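Long-range contact in putative Lipoprotein (Clostridium perfringens, PDB 5J7R), which is of unknown function but, as a putative lipoprotein with a sporulation and spore germination family region, may act at the cell envelope: residues S28-G33 with I42-I47. Residues are numbered along the deposited sequence; the frame is centred on the assembly and turned at random.
Sequences SLYFDG and IEQQEI
In a two-stranded antiparallel beta hairpin whose paired segments have their centre about 27 Å from the centre of the chain, Leu29 with Gln45 and Phe31 with Glu43 form hydrogen-bonded pairs. Leu29 N reaches Gln45 O at 2.8 Å and Gln45 N returns to Leu29 O; Phe31 N to Glu43 O and Glu43 N to Phe31 O are both 3.1 Å. The strand segments run at 146°, well short of exact antiparallel, as expected of a twisted ribbon.

Ser28, Tyr30, Gln44 and Glu46 line one face, Leu29, Phe31, Glu43 and Gln45 the other. Leu29, on the second face, packs its CG on Ile47 CG2 at 3.7 Å, while its CD1 branch meets Ile47 CD1. The Phe31 ring lies obliquely beside the Gln45 side chain.

A second copy of the protein clasps the hairpin: its Lys109 forms a salt bridge with Asp32, its Thr120 hydroxyl bonds Tyr30 N, and its Ala74 packs on Phe31. The contact therefore belongs to a subunit interface as well as to the hairpin.

Tyr30 and Gln44 extend side by side. Tyr30 CG sits anti to the carbonyl carbon (chi1 -67°), and Gln44 shares this first torsion, sending the two chains the same way. Ile42 CD1 approaches Tyr30 CD2 at 4.0 Å, and at the phenol end Gln44 NE2 donates to Tyr30 OH, 2.7 Å away and nearly in the amide plane, with the ring turned 65° from that plane.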
loop_
_atom_site.group_PDB
_atom_site.type_symbol
_atom_site.label_atom_id
_atom_site.label_comp_id
_atom_site.label_asym_id
_atom_site.label_seq_id
_atom_site.Cartn_x
_atom_site.Cartn_y
_atom_site.Cartn_z
ATOM N N SER A 28 -0.621 6.075 -13.267
ATOM C CA SER A 28 -0.305 5.833 -14.670
ATOM C C SER A 28 0.978 5.046 -14.923
ATOM O O SER A 28 1.934 5.076 -14.139
ATOM C CB SER A 28 -0.316 7.151 -15.502
ATOM O OG SER A 28 -0.290 8.292 -14.656
ATOM N N LEU A 29 0.920 4.293 -16.014
ATOM C CA LEU A 29 2.044 3.537 -16.511
ATOM C C LEU A 29 2.418 4.251 -17.789
ATOM O O LEU A 29 1.548 4.515 -18.625
ATOM C CB LEU A 29 1.675 2.097 -16.831
ATOM C CG LEU A 29 1.287 1.224 -15.659
ATOM C CD1 LEU A 29 0.845 -0.123 -16.201
ATOM C CD2 LEU A 29 2.446 1.064 -14.674
ATOM N N TYR A 30 3.695 4.585 -17.928
ATOM C CA TYR A 30 4.178 5.280 -19.107
ATOM C C TYR A 30 4.871 4.332 -20.047
ATOM O O TYR A 30 5.915 3.781 -19.716
ATOM C CB TYR A 30 5.127 6.402 -18.717
ATOM C CG TYR A 30 4.452 7.513 -17.975
ATOM C CD1 TYR A 30 4.295 7.454 -16.614
ATOM C CD2 TYR A 30 3.970 8.641 -18.650
ATOM C CE1 TYR A 30 3.676 8.473 -15.920
ATOM C CE2 TYR A 30 3.355 9.677 -17.964
ATOM C CZ TYR A 30 3.213 9.586 -16.594
ATOM O OH TYR A 30 2.597 10.580 -15.881
ATOM N N PHE A 31 4.266 4.136 -21.213
ATOM C CA PHE A 31 4.814 3.269 -22.250
ATOM C C PHE A 31 5.312 4.094 -23.428
ATOM O O PHE A 31 5.211 5.322 -23.427
ATOM C CB PHE A 31 3.783 2.235 -22.695
ATOM C CG PHE A 31 3.463 1.234 -21.638
ATOM C CD1 PHE A 31 4.332 0.176 -21.388
ATOM C CD2 PHE A 31 2.289 1.320 -20.902
ATOM C CE1 PHE A 31 4.044 -0.756 -20.408
ATOM C CE2 PHE A 31 1.993 0.383 -19.930
ATOM C CZ PHE A 31 2.869 -0.655 -19.685
ATOM N N ASP A 32 5.864 3.411 -24.423
ATOM C CA ASP A 32 6.403 4.074 -25.605
ATOM C C ASP A 32 5.283 4.484 -26.575
ATOM O O ASP A 32 4.576 3.632 -27.122
ATOM C CB ASP A 32 7.401 3.134 -26.301
ATOM C CG ASP A 32 8.143 3.791 -27.449
ATOM O OD1 ASP A 32 8.029 5.016 -27.638
ATOM O OD2 ASP A 32 8.870 3.074 -28.164
ATOM N N GLY A 33 5.123 5.791 -26.766
ATOM C CA GLY A 33 4.115 6.344 -27.689
ATOM C C GLY A 33 4.760 7.061 -28.873
ATOM O O GLY A 33 4.153 7.958 -29.462
ATOM N N ILE A 42 6.560 9.396 -24.536
ATOM C CA ILE A 42 5.893 8.430 -23.662
ATOM C C ILE A 42 4.446 8.871 -23.419
ATOM O O ILE A 42 4.176 10.056 -23.266
ATOM C CB ILE A 42 6.659 8.233 -22.329
ATOM C CG1 ILE A 42 6.827 9.562 -21.578
ATOM C CG2 ILE A 42 8.029 7.618 -22.596
ATOM C CD1 ILE A 42 7.559 9.448 -20.251
ATOM N N GLU A 43 3.528 7.910 -23.426
ATOM C CA GLU A 43 2.099 8.161 -23.193
ATOM C C GLU A 43 1.608 7.319 -22.000
ATOM O O GLU A 43 2.085 6.218 -21.759
ATOM C CB GLU A 43 1.284 7.932 -24.485
ATOM C CG GLU A 43 1.170 9.162 -25.361
ATOM C CD GLU A 43 0.576 8.860 -26.717
ATOM O OE1 GLU A 43 1.015 9.462 -27.727
ATOM O OE2 GLU A 43 -0.304 7.980 -26.773
ATOM N N GLN A 44 0.683 7.875 -21.237
ATOM C CA GLN A 44 0.161 7.206 -20.085
ATOM C C GLN A 44 -0.904 6.190 -20.406
ATOM O O GLN A 44 -1.656 6.342 -21.352
ATOM C CB GLN A 44 -0.538 8.217 -19.165
ATOM C CG GLN A 44 0.318 9.341 -18.614
ATOM C CD GLN A 44 -0.494 10.370 -17.841
ATOM O OE1 GLN A 44 -1.686 10.525 -18.082
ATOM N NE2 GLN A 44 0.151 11.099 -16.934
ATOM N N GLN A 45 -0.972 5.179 -19.553
ATOM C CA GLN A 45 -1.995 4.137 -19.584
ATOM C C GLN A 45 -2.370 4.010 -18.112
ATOM O O GLN A 45 -1.527 3.695 -17.275
ATOM C CB GLN A 45 -1.482 2.812 -20.105
ATOM C CG GLN A 45 -2.527 1.710 -20.033
ATOM C CD GLN A 45 -2.067 0.315 -20.536
ATOM O OE1 GLN A 45 -2.182 -0.622 -19.780
ATOM N NE2 GLN A 45 -1.515 0.179 -21.765
ATOM N N GLU A 46 -3.619 4.255 -17.783
ATOM C CA GLU A 46 -4.037 4.180 -16.373
ATOM C C GLU A 46 -3.969 2.792 -15.706
ATOM O O GLU A 46 -4.250 1.771 -16.320
ATOM C CB GLU A 46 -5.487 4.742 -16.262
ATOM C CG GLU A 46 -6.141 4.592 -14.875
ATOM C CD GLU A 46 -7.638 4.957 -14.797
ATOM O OE1 GLU A 46 -8.357 4.816 -15.809
ATOM O OE2 GLU A 46 -8.116 5.339 -13.701
ATOM N N ILE A 47 -3.623 2.780 -14.423
ATOM C CA ILE A 47 -3.601 1.550 -13.622
ATOM C C ILE A 47 -4.207 1.862 -12.251
ATOM O O ILE A 47 -3.792 2.792 -11.592
ATOM C CB ILE A 47 -2.172 0.926 -13.566
ATOM C CG1 ILE A 47 -2.162 -0.430 -12.835
ATOM C CG2 ILE A 47 -1.141 1.873 -12.955
ATOM C CD1 ILE A 47 -0.934 -1.267 -13.132
#